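Local coordinates for protein-L-isoaspartate O-methyltransferase beta-aspartate methyltransferase (Plasmodium falciparum, PDB 2PBF) that probably methylates L-isoaspartyl residues of damaged proteins, using S-adenosyl-L-methionine as methyl donor, and is bound here to the product S-adenosyl-L-homocysteine, at residues 57-62 with 119-124; 93-98 with 140-145; 36-41 with 46-51; 82-87 with 100-105. All blocks are in the same frame, centred on the assembly; numbering follows the deposited sequence.

Contact 1 of 4, residues 57-62 with 119-124; sequences HGVTIS and KDLVNF. With SAH (S-adenosyl-L-homocysteine), chain C.
His57 reaches across to Asp120 and Leu121 in the first turn of helix 119-132. Its CB lies 4.2 Å from Leu121 CD1. The imidazole then continues outward with CG anti to the carbonyl carbon (chi1 -71°), which carries CD2 to 3.8 Å from Asp120 CB. At the tip NE2 donates to Asp120 OD2, a His-carboxylate hydrogen bond of 2.5 Å, short enough that the exact length deserves caution. The bond is bent (N-H...O 141°), the oxygen receives it on its anti lone pair, and the acceptor sits 23° out of the ring plane.

This polar pair is exposed, whereas the apolar one beside it is buried: the side chains of Val59 and Leu121 reach toward each other, with Val59 CG2 3.6 Å from Leu121 CD2. The other branch of Val59, CG1, touches SAH C3' at 3.6 Å and lines the ribose part of the pocket. Farther along, Ser62 N donates to SAH O in a nearly straight hydrogen bond of 3.0 Å.

Strand 59-61 pairs antiparallel with strand 53-56, whose Ile55 also packs on Leu121 and Phe124, so the hairpin lies against the start of helix 119-132 beside the cofactor pocket.

Contact 2 of 4, residues 93-98 with 140-145; sequences YLTVCM and DNFKII
Thr95 faces Ile144 where the helical segment 93-98 runs nearly antiparallel to strand segment 142-145, the axes 10.0 Å apart and their directions at 162°. That spacing is bridged by a few side-chain ends. The methyl CG2 of Thr95 is the main contact from the helix, 3.7 Å from Ile144 CD1 and 3.8 Å from Phe142 CE1, so a single methyl sits against an aliphatic tip on one strand residue and a ring on another.

Phe142 extends from the strand with CG anti to the backbone N (chi1 176°), which carries its ring toward the helix. Thr95 O lies at the ring's edge, near its plane and 3.7 Å from Phe142 CE1, and CZ reaches Val96 CG2 at 4.3 Å. Ile144 takes part through its terminal methyl, which comes round to Thr95 although its CB does not aim at the helix. Ile129 of helix 119-132 also touches both Val96 and Phe142, and Leu126 of that helix packs on Ile144.

Strand 142-146 is an edge strand of the Rossmann-like sheet, and the contact ties it to helix 93-101 with no hydrogen bond between the two segments. The hydroxyl of Thr95 is instead hydrogen-bonded to Asp86 OD2 on strand 83-87. Thr95 thus divides its two branches, oxygen to a carboxylate and methyl to the apolar core. This buried junction probably rests mainly on dispersion; the edge-on carbonyl may add a weak electrostatic component.

Contact 3 of 4, residues 36-41 with 46-51; sequences QVDRGK and IPYIDT
Asp38 OD1 is gripped by two donors, one from each side of the contact. Tyr48 OH gives it a 2.6 Å hydrogen bond directed at the syn lone pair, near the plane of the phenol ring. From its own segment Gly40 N donates at 2.9 Å on the anti side, 30° out of the carboxylate plane, closing an Asx turn. Carboxylate and ring planes stand 40° apart, and the double grip should fix the rotation of the carboxylate.

Beside this pair, Pro47 CB packs on Gly40 CA at 3.5 Å, while Pro47 CG lies 3.7 Å above one face of its neighbour's ring, Tyr48, offset toward the rim. Arg39, extended from CG to NE, runs alongside the type I turn of Ile46 to Ile49. Its NE donates to a water at 2.8 Å. The same water donates to Ile46 O at 2.9 Å and to Ile49 O at 2.6 Å, linking the guanidinium to both ends of the turn.

Arg39 NH1 is hydrogen-bonded to Ser62 O, just after strand 59-61, and its side chain also touches Leu15 of helix 12-21 and His67 of helix 64-74. His12 of the first of these helices packs on Asp38 and Tyr48 as well. The looped connection between helix 28-35 and strand 53-56 is thereby folded back on itself, against helix 12-21 and helix 64-74.

Contact 4 of 4, residues 82-87 with 100-105; sequences SRAIDV and IKMNVL
A single methionine makes this apolar contact: Met102, just past the C-terminal end of helix 93-101, lies against Ala84 on strand 83-87 and Ser82 just before it. Helix and strand belong to the beta-alpha-beta unit of strand 83-87, helix 93-101 and strand 111-116, in the parallel part of the sheet. The contact joins the far end of the helix to the beginning of the strand that precedes it.

Met102 SD approaches Ala84 CB at 3.5 Å, the sulfur resting on the alanine methyl. A bend at chi3 (83°) turns the terminal methyl along the strand toward its beginning, where CE lies 3.9 Å from Ser82 CB. CE also comes to 3.0 Å from Ser82 O, tight for a methyl and a carbonyl oxygen. Just after Met102, Asn103 leaves helical geometry; its positive phi (52°), with two bonds back into the last turn, makes a Schellman motif that closes the helix right at the methionine. One of these bonds runs from Asn103 N to Ile100 O at 3.2 Å.

Val112 of strand 111-116 also packs on Met102, and Ala84 is further covered by Met98, one turn earlier in the helix. No hydrogen bond joins the two segments. The guanidinium of Arg83 is instead hydrogen-bonded to Leu160 O and Leu162 O, with a cation-pi contact to Phe163. The contact between helix end and strand probably rests on dispersion from the polarisable thioether against Ala84 and the Ser82 carbonyl, and so on close fit more than on directed bonds.

Contact 3 comes first in the chain and closes before the others open; contact 4 is nested inside the loop closed by contact 1, while contacts 1 and 2 interleave. Contacts 2 and 4 are neighbours, with centres about 7 Å apart: both use helix 93-101 and reach the same seven-stranded sheet, and Asn141 ND2 to Val104 O links them. Contact 1 lies about 15 Å between centres from contact 2, touching it through Val122 and Ile61, and about 16 Å from contact 3, where Ile61 packs on Arg39. Tyr93 OH to Val37 O ties contact 3 to helix 93-101. Together they connect the N-terminal loops, the Rossmann-like core and the walls of the S-adenosyl-L-homocysteine pocket.

Contact 1 of 4, residues 57-62 with 119-124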
# COMPACT_ATOMS: atom_id res chain seq x y z
N HIS A 57 -12.09 -3.51 -13.75
CA HIS A 57 -11.44 -2.31 -14.32
C HIS A 57 -9.96 -2.44 -14.69
O HIS A 57 -9.20 -1.46 -14.60
CB HIS A 57 -11.65 -1.10 -13.42
CG HIS A 57 -13.06 -0.59 -13.44
ND1 HIS A 57 -13.47 0.41 -14.28
CD2 HIS A 57 -14.15 -0.98 -12.74
CE1 HIS A 57 -14.76 0.63 -14.10
NE2 HIS A 57 -15.20 -0.20 -13.16
N GLY A 58 -9.55 -3.63 -15.11
CA GLY A 58 -8.18 -3.84 -15.55
C GLY A 58 -7.21 -3.97 -14.38
O GLY A 58 -6.00 -3.83 -14.57
N VAL A 59 -7.74 -4.22 -13.19
CA VAL A 59 -6.87 -4.29 -12.01
C VAL A 59 -6.97 -5.55 -11.16
O VAL A 59 -8.02 -6.17 -11.01
CB VAL A 59 -6.93 -2.99 -11.13
CG1 VAL A 59 -6.82 -1.71 -12.00
CG2 VAL A 59 -8.18 -2.98 -10.24
N THR A 60 -5.82 -5.92 -10.61
CA THR A 60 -5.70 -7.06 -9.75
C THR A 60 -5.35 -6.61 -8.33
O THR A 60 -4.76 -5.53 -8.12
CB THR A 60 -4.61 -8.03 -10.26
OG1 THR A 60 -3.38 -7.31 -10.37
CG2 THR A 60 -4.98 -8.61 -11.66
N ILE A 61 -5.75 -7.41 -7.34
CA ILE A 61 -5.14 -7.34 -6.03
C ILE A 61 -3.76 -7.97 -6.25
O ILE A 61 -3.65 -8.98 -6.93
CB ILE A 61 -5.97 -8.12 -4.98
CG1 ILE A 61 -5.31 -8.07 -3.58
CG2 ILE A 61 -6.17 -9.56 -5.41
CD1 ILE A 61 -6.19 -8.65 -2.46
N SER A 62 -2.72 -7.36 -5.71
CA SER A 62 -1.36 -7.88 -5.92
C SER A 62 -1.14 -9.29 -5.33
O SER A 62 -1.88 -9.74 -4.45
CB SER A 62 -0.32 -6.89 -5.41
OG SER A 62 -0.53 -5.61 -5.98
N LYS A 119 -13.59 4.33 -8.97
CA LYS A 119 -14.62 4.47 -7.96
C LYS A 119 -15.16 3.12 -7.54
O LYS A 119 -15.42 2.90 -6.37
CB LYS A 119 -15.76 5.34 -8.52
CG LYS A 119 -16.95 5.49 -7.61
CD LYS A 119 -16.63 6.31 -6.38
CE LYS A 119 -17.86 6.52 -5.51
NZ LYS A 119 -17.51 7.34 -4.30
N ASP A 120 -15.33 2.22 -8.50
CA ASP A 120 -15.72 0.85 -8.21
C ASP A 120 -14.75 0.16 -7.29
O ASP A 120 -15.16 -0.68 -6.49
CB ASP A 120 -15.80 0.03 -9.49
CG ASP A 120 -17.08 0.26 -10.24
OD1 ASP A 120 -18.09 0.63 -9.61
OD2 ASP A 120 -17.04 0.07 -11.47
N LEU A 121 -13.47 0.47 -7.43
CA LEU A 121 -12.46 -0.08 -6.54
C LEU A 121 -12.47 0.58 -5.16
O LEU A 121 -12.35 -0.13 -4.15
CB LEU A 121 -11.07 -0.11 -7.19
CG LEU A 121 -11.03 -1.30 -8.16
CD1 LEU A 121 -10.31 -0.97 -9.41
CD2 LEU A 121 -10.47 -2.54 -7.48
N VAL A 122 -12.65 1.90 -5.11
CA VAL A 122 -13.02 2.56 -3.84
C VAL A 122 -14.15 1.77 -3.15
O VAL A 122 -13.99 1.26 -2.05
CB VAL A 122 -13.47 4.03 -4.02
CG1 VAL A 122 -13.85 4.63 -2.67
CG2 VAL A 122 -12.38 4.86 -4.68
N ASN A 123 -15.31 1.65 -3.82
CA ASN A 123 -16.41 0.94 -3.20
C ASN A 123 -16.12 -0.52 -2.89
O ASN A 123 -16.64 -1.05 -1.92
CB ASN A 123 -17.71 1.08 -4.01
CG ASN A 123 -18.03 2.53 -4.36
OD1 ASN A 123 -18.07 3.40 -3.48
ND2 ASN A 123 -18.23 2.80 -5.65
N PHE A 124 -15.31 -1.18 -3.72
CA PHE A 124 -14.89 -2.56 -3.48
C PHE A 124 -14.09 -2.67 -2.19
O PHE A 124 -14.35 -3.56 -1.35
CB PHE A 124 -14.07 -3.09 -4.69
CG PHE A 124 -13.47 -4.47 -4.48
CD1 PHE A 124 -14.27 -5.60 -4.51
CD2 PHE A 124 -12.10 -4.62 -4.28
CE1 PHE A 124 -13.72 -6.88 -4.33
CE2 PHE A 124 -11.54 -5.89 -4.10
CZ PHE A 124 -12.35 -7.02 -4.12
N SAH C . -2.39 -2.27 -3.42
CA SAH C . -3.44 -2.70 -4.38
CB SAH C . -2.88 -2.62 -5.78
CG SAH C . -4.05 -2.59 -6.76
SD SAH C . -3.47 -2.47 -8.46
C SAH C . -3.99 -4.10 -4.09
O SAH C . -3.21 -5.01 -3.84
OXT SAH C . -5.23 -4.33 -4.11
C5' SAH C . -3.09 -0.70 -8.44
C4' SAH C . -4.28 0.24 -8.22
O4' SAH C . -3.84 1.52 -8.56
C3' SAH C . -5.53 -0.02 -9.05
O3' SAH C . -6.62 -0.24 -8.18
C2' SAH C . -5.70 1.25 -9.88
O2' SAH C . -7.06 1.60 -10.04
C1' SAH C . -4.95 2.26 -9.04
N9 SAH C . -4.41 3.43 -9.76
C8 SAH C . -3.87 3.43 -11.01
N7 SAH C . -3.45 4.68 -11.29
C5 SAH C . -3.74 5.50 -10.26
C6 SAH C . -3.56 6.87 -10.04
N6 SAH C . -3.00 7.67 -10.94
N1 SAH C . -3.94 7.42 -8.84
C2 SAH C . -4.53 6.62 -7.88
N3 SAH C . -4.71 5.28 -8.12
C4 SAH C . -4.33 4.72 -9.29

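Contact 2 of 4, residues 93-98 with 140-145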
# COMPACT_ATOMS: atom_id res chain seq x y z
N TYR A 93 -6.23 -3.89 0.63
CA TYR A 93 -5.50 -4.90 1.42
C TYR A 93 -4.33 -4.26 2.18
O TYR A 93 -4.21 -4.35 3.43
CB TYR A 93 -5.01 -6.12 0.57
CG TYR A 93 -4.34 -7.12 1.50
CD1 TYR A 93 -5.12 -8.06 2.19
CD2 TYR A 93 -2.97 -7.04 1.78
CE1 TYR A 93 -4.55 -8.94 3.11
CE2 TYR A 93 -2.38 -7.92 2.69
CZ TYR A 93 -3.18 -8.87 3.35
OH TYR A 93 -2.64 -9.74 4.28
N LEU A 94 -3.49 -3.57 1.42
CA LEU A 94 -2.29 -2.99 1.99
C LEU A 94 -2.58 -1.79 2.90
O LEU A 94 -1.85 -1.56 3.87
CB LEU A 94 -1.25 -2.65 0.91
CG LEU A 94 0.19 -2.65 1.45
CD1 LEU A 94 0.74 -4.05 1.77
CD2 LEU A 94 1.02 -2.03 0.44
N THR A 95 -3.65 -1.05 2.59
CA THR A 95 -4.07 0.07 3.41
C THR A 95 -4.45 -0.36 4.83
O THR A 95 -4.03 0.27 5.80
CB THR A 95 -5.26 0.86 2.77
OG1 THR A 95 -5.19 0.75 1.36
CG2 THR A 95 -5.17 2.31 3.15
N VAL A 96 -5.23 -1.42 4.93
CA VAL A 96 -5.56 -2.05 6.22
C VAL A 96 -4.30 -2.58 6.94
O VAL A 96 -4.16 -2.40 8.15
CB VAL A 96 -6.64 -3.15 6.02
CG1 VAL A 96 -6.97 -3.86 7.32
CG2 VAL A 96 -7.89 -2.52 5.43
N CYS A 97 -3.39 -3.20 6.20
CA CYS A 97 -2.11 -3.59 6.77
C CYS A 97 -1.43 -2.37 7.41
O CYS A 97 -0.97 -2.45 8.55
CB CYS A 97 -1.21 -4.28 5.71
SG CYS A 97 -1.60 -6.04 5.37
N MET A 98 -1.41 -1.24 6.72
CA MET A 98 -0.85 -0.03 7.32
C MET A 98 -1.60 0.46 8.57
O MET A 98 -0.96 0.83 9.55
CB MET A 98 -0.79 1.11 6.30
CG MET A 98 0.18 0.94 5.15
SD MET A 98 -0.12 2.32 4.00
CE MET A 98 1.24 2.04 2.90
N ASP A 140 -11.46 8.96 12.33
CA ASP A 140 -11.05 10.14 11.59
C ASP A 140 -9.71 9.93 10.90
O ASP A 140 -9.39 10.64 9.94
CB ASP A 140 -10.89 11.34 12.52
CG ASP A 140 -12.22 12.01 12.89
OD1 ASP A 140 -13.18 11.92 12.09
OD2 ASP A 140 -12.27 12.63 13.98
N ASN A 141 -8.91 9.00 11.43
CA ASN A 141 -7.54 8.85 10.97
C ASN A 141 -7.28 7.63 10.05
O ASN A 141 -6.16 7.15 9.94
CB ASN A 141 -6.56 8.90 12.17
CG ASN A 141 -6.80 7.80 13.17
OD1 ASN A 141 -7.89 7.26 13.26
ND2 ASN A 141 -5.78 7.45 13.91
N PHE A 142 -8.34 7.12 9.42
CA PHE A 142 -8.23 6.14 8.35
C PHE A 142 -9.25 6.52 7.29
O PHE A 142 -10.41 6.79 7.62
CB PHE A 142 -8.46 4.70 8.87
CG PHE A 142 -8.44 3.65 7.77
CD1 PHE A 142 -7.26 3.03 7.42
CD2 PHE A 142 -9.60 3.36 7.03
CE1 PHE A 142 -7.20 2.09 6.36
CE2 PHE A 142 -9.56 2.42 5.96
CZ PHE A 142 -8.36 1.76 5.65
N LYS A 143 -8.82 6.59 6.03
CA LYS A 143 -9.76 6.86 4.94
C LYS A 143 -9.32 6.23 3.63
O LYS A 143 -8.12 6.12 3.37
CB LYS A 143 -9.90 8.37 4.68
CG LYS A 143 -10.54 9.16 5.78
CD LYS A 143 -10.06 10.61 5.78
CE LYS A 143 -9.99 11.13 7.22
NZ LYS A 143 -10.63 12.46 7.40
N ILE A 144 -10.30 5.87 2.81
CA ILE A 144 -10.09 5.52 1.40
C ILE A 144 -10.83 6.55 0.57
O ILE A 144 -12.04 6.67 0.66
CB ILE A 144 -10.67 4.13 1.03
CG1 ILE A 144 -10.16 3.03 1.96
CG2 ILE A 144 -10.39 3.82 -0.47
CD1 ILE A 144 -8.66 2.69 1.84
N ILE A 145 -10.06 7.29 -0.23
CA ILE A 145 -10.53 8.40 -1.06
C ILE A 145 -10.54 8.00 -2.54
O ILE A 145 -9.60 7.37 -3.02
CB ILE A 145 -9.57 9.65 -0.88
CG1 ILE A 145 -9.35 9.99 0.60
CG2 ILE A 145 -10.09 10.85 -1.60
CD1 ILE A 145 -10.61 10.00 1.45

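Contact 3 of 4, residues 36-41 with 46-51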
# COMPACT_ATOMS: atom_id res chain seq x y z
N GLN A 36 -2.90 -10.52 10.80
CA GLN A 36 -4.08 -9.77 11.23
C GLN A 36 -5.04 -9.38 10.11
O GLN A 36 -6.18 -8.97 10.37
CB GLN A 36 -3.64 -8.54 12.05
CG GLN A 36 -3.01 -8.91 13.41
CD GLN A 36 -2.56 -7.70 14.20
OE1 GLN A 36 -3.36 -7.08 14.88
NE2 GLN A 36 -1.27 -7.38 14.13
N VAL A 37 -4.59 -9.51 8.85
CA VAL A 37 -5.39 -9.12 7.70
C VAL A 37 -5.58 -10.31 6.71
O VAL A 37 -4.73 -10.57 5.86
CB VAL A 37 -4.79 -7.86 6.95
CG1 VAL A 37 -5.77 -7.33 5.94
CG2 VAL A 37 -4.43 -6.75 7.95
N ASP A 38 -6.70 -11.02 6.86
CA ASP A 38 -7.02 -12.18 6.05
C ASP A 38 -7.34 -11.80 4.60
O ASP A 38 -8.32 -11.09 4.33
CB ASP A 38 -8.20 -12.95 6.69
CG ASP A 38 -8.50 -14.28 5.99
OD1 ASP A 38 -8.20 -14.45 4.79
OD2 ASP A 38 -9.07 -15.18 6.65
N ARG A 39 -6.52 -12.31 3.68
CA ARG A 39 -6.62 -12.01 2.24
C ARG A 39 -7.98 -12.35 1.63
O ARG A 39 -8.47 -11.63 0.75
CB ARG A 39 -5.49 -12.71 1.47
CG ARG A 39 -5.28 -12.25 0.03
CD ARG A 39 -4.11 -13.01 -0.64
NE ARG A 39 -4.14 -12.92 -2.10
CZ ARG A 39 -3.66 -11.88 -2.82
NH1 ARG A 39 -3.10 -10.86 -2.20
NH2 ARG A 39 -3.75 -11.88 -4.14
N GLY A 40 -8.59 -13.43 2.12
CA GLY A 40 -9.95 -13.85 1.72
C GLY A 40 -11.07 -12.87 2.01
O GLY A 40 -12.17 -12.97 1.44
N LYS A 41 -10.81 -11.91 2.88
CA LYS A 41 -11.77 -10.83 3.14
C LYS A 41 -11.60 -9.69 2.12
O LYS A 41 -12.39 -8.74 2.09
CB LYS A 41 -11.63 -10.32 4.58
CG LYS A 41 -11.74 -11.41 5.63
CD LYS A 41 -13.18 -11.58 6.10
CE LYS A 41 -13.22 -12.22 7.49
NZ LYS A 41 -14.48 -11.87 8.24
N ILE A 46 -9.74 -17.62 -5.48
CA ILE A 46 -8.46 -18.20 -5.01
C ILE A 46 -7.69 -17.24 -4.09
O ILE A 46 -6.57 -16.83 -4.41
CB ILE A 46 -7.59 -18.69 -6.18
CG1 ILE A 46 -7.40 -17.56 -7.22
CG2 ILE A 46 -8.18 -19.97 -6.80
CD1 ILE A 46 -6.21 -17.73 -8.12
N PRO A 47 -8.30 -16.87 -2.96
CA PRO A 47 -7.69 -15.83 -2.14
C PRO A 47 -6.30 -16.15 -1.53
O PRO A 47 -5.63 -15.24 -1.11
CB PRO A 47 -8.72 -15.64 -1.03
CG PRO A 47 -9.41 -17.00 -0.95
CD PRO A 47 -9.56 -17.37 -2.37
N TYR A 48 -5.88 -17.41 -1.49
CA TYR A 48 -4.61 -17.74 -0.81
C TYR A 48 -3.50 -18.24 -1.72
O TYR A 48 -2.43 -18.64 -1.26
CB TYR A 48 -4.87 -18.72 0.32
CG TYR A 48 -5.94 -18.22 1.24
CD1 TYR A 48 -5.77 -17.01 1.94
CD2 TYR A 48 -7.13 -18.93 1.41
CE1 TYR A 48 -6.75 -16.53 2.79
CE2 TYR A 48 -8.13 -18.46 2.29
CZ TYR A 48 -7.93 -17.26 2.97
OH TYR A 48 -8.90 -16.78 3.82
N ILE A 49 -3.73 -18.19 -3.01
CA ILE A 49 -2.70 -18.55 -3.94
C ILE A 49 -1.79 -17.36 -4.17
O ILE A 49 -2.25 -16.21 -4.26
CB ILE A 49 -3.30 -19.16 -5.22
CG1 ILE A 49 -4.00 -20.49 -4.83
CG2 ILE A 49 -2.23 -19.37 -6.28
CD1 ILE A 49 -4.27 -21.35 -5.98
N ASP A 50 -0.49 -17.62 -4.22
CA ASP A 50 0.48 -16.56 -4.38
C ASP A 50 0.60 -16.08 -5.83
O ASP A 50 1.53 -16.44 -6.55
CB ASP A 50 1.83 -16.94 -3.82
CG ASP A 50 2.80 -15.78 -3.84
OD1 ASP A 50 2.38 -14.64 -3.54
OD2 ASP A 50 3.98 -15.99 -4.18
N THR A 51 -0.35 -15.24 -6.22
CA THR A 51 -0.50 -14.74 -7.57
C THR A 51 -1.43 -13.53 -7.48
O THR A 51 -2.18 -13.43 -6.50
CB THR A 51 -1.12 -15.82 -8.50
OG1 THR A 51 -1.11 -15.33 -9.85
CG2 THR A 51 -2.54 -16.14 -8.12
O HOH W 1 -4.48 -14.81 -4.17

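Contact 4 of 4, residues 82-87 with 100-105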
# COMPACT_ATOMS: atom_id res chain seq x y z
N SER A 82 2.78 7.86 13.18
CA SER A 82 3.20 8.34 11.87
C SER A 82 2.07 8.45 10.87
O SER A 82 0.92 8.10 11.17
CB SER A 82 4.33 7.47 11.32
OG SER A 82 5.58 7.93 11.84
N ARG A 83 2.41 8.95 9.68
CA ARG A 83 1.47 9.17 8.60
C ARG A 83 1.91 8.39 7.35
O ARG A 83 3.04 8.53 6.89
CB ARG A 83 1.36 10.66 8.27
CG ARG A 83 1.10 11.54 9.49
CD ARG A 83 0.84 12.98 9.09
NE ARG A 83 -0.54 13.21 8.62
CZ ARG A 83 -0.86 13.73 7.44
NH1 ARG A 83 0.10 14.07 6.56
NH2 ARG A 83 -2.13 13.90 7.12
N ALA A 84 0.99 7.57 6.84
CA ALA A 84 1.21 6.71 5.65
C ALA A 84 0.15 6.99 4.59
O ALA A 84 -0.98 7.36 4.90
CB ALA A 84 1.17 5.24 6.06
N ILE A 85 0.53 6.84 3.32
CA ILE A 85 -0.41 6.96 2.21
C ILE A 85 -0.19 5.77 1.27
O ILE A 85 0.95 5.41 0.95
CB ILE A 85 -0.35 8.36 1.50
CG1 ILE A 85 -1.31 8.42 0.30
CG2 ILE A 85 1.11 8.77 1.11
CD1 ILE A 85 -1.51 9.86 -0.22
N ASP A 86 -1.29 5.15 0.87
CA ASP A 86 -1.27 4.02 -0.04
C ASP A 86 -1.84 4.54 -1.33
O ASP A 86 -3.06 4.82 -1.43
CB ASP A 86 -2.12 2.87 0.51
CG ASP A 86 -2.07 1.62 -0.34
OD1 ASP A 86 -1.18 1.48 -1.19
OD2 ASP A 86 -2.95 0.74 -0.14
N VAL A 87 -0.97 4.68 -2.32
CA VAL A 87 -1.36 5.22 -3.60
C VAL A 87 -1.74 4.07 -4.53
O VAL A 87 -0.87 3.31 -4.95
CB VAL A 87 -0.21 6.05 -4.24
CG1 VAL A 87 -0.65 6.57 -5.65
CG2 VAL A 87 0.22 7.21 -3.32
N ILE A 100 -3.23 -1.33 10.65
CA ILE A 100 -2.95 -2.30 11.70
C ILE A 100 -1.60 -2.07 12.33
O ILE A 100 -1.49 -1.98 13.55
CB ILE A 100 -3.07 -3.77 11.20
CG1 ILE A 100 -4.53 -4.17 11.12
CG2 ILE A 100 -2.30 -4.75 12.13
CD1 ILE A 100 -5.32 -3.82 12.36
N LYS A 101 -0.57 -1.93 11.49
CA LYS A 101 0.78 -1.76 11.97
C LYS A 101 0.95 -0.45 12.75
O LYS A 101 1.77 -0.35 13.68
CB LYS A 101 1.75 -1.77 10.78
CG LYS A 101 2.99 -2.56 11.06
CD LYS A 101 4.05 -1.69 11.59
CE LYS A 101 5.07 -2.46 12.38
NZ LYS A 101 6.05 -1.45 12.92
N MET A 102 0.20 0.55 12.33
CA MET A 102 0.30 1.88 12.91
C MET A 102 -0.74 2.13 14.01
O MET A 102 -0.80 3.21 14.59
CB MET A 102 0.20 2.93 11.79
CG MET A 102 1.40 2.94 10.84
SD MET A 102 1.07 3.83 9.31
CE MET A 102 1.37 5.48 9.85
N ASN A 103 -1.60 1.15 14.26
CA ASN A 103 -2.60 1.23 15.30
C ASN A 103 -3.44 2.48 15.24
O ASN A 103 -3.59 3.18 16.25
CB ASN A 103 -1.94 1.09 16.69
CG ASN A 103 -2.92 0.58 17.76
OD1 ASN A 103 -4.14 0.41 17.54
ND2 ASN A 103 -2.37 0.34 18.94
N VAL A 104 -3.98 2.79 14.06
CA VAL A 104 -4.87 3.94 13.89
C VAL A 104 -6.06 3.88 14.84
O VAL A 104 -6.65 4.92 15.16
CB VAL A 104 -5.38 4.11 12.43
CG1 VAL A 104 -4.22 4.43 11.50
CG2 VAL A 104 -6.10 2.87 11.98
N LEU A 105 -6.41 2.69 15.30
CA LEU A 105 -7.58 2.52 16.19
C LEU A 105 -7.35 3.07 17.61
O LEU A 105 -8.24 3.70 18.19
CB LEU A 105 -8.04 1.05 16.24
CG LEU A 105 -8.80 0.48 15.03
CD1 LEU A 105 -9.00 -1.04 15.23
CD2 LEU A 105 -10.12 1.18 14.82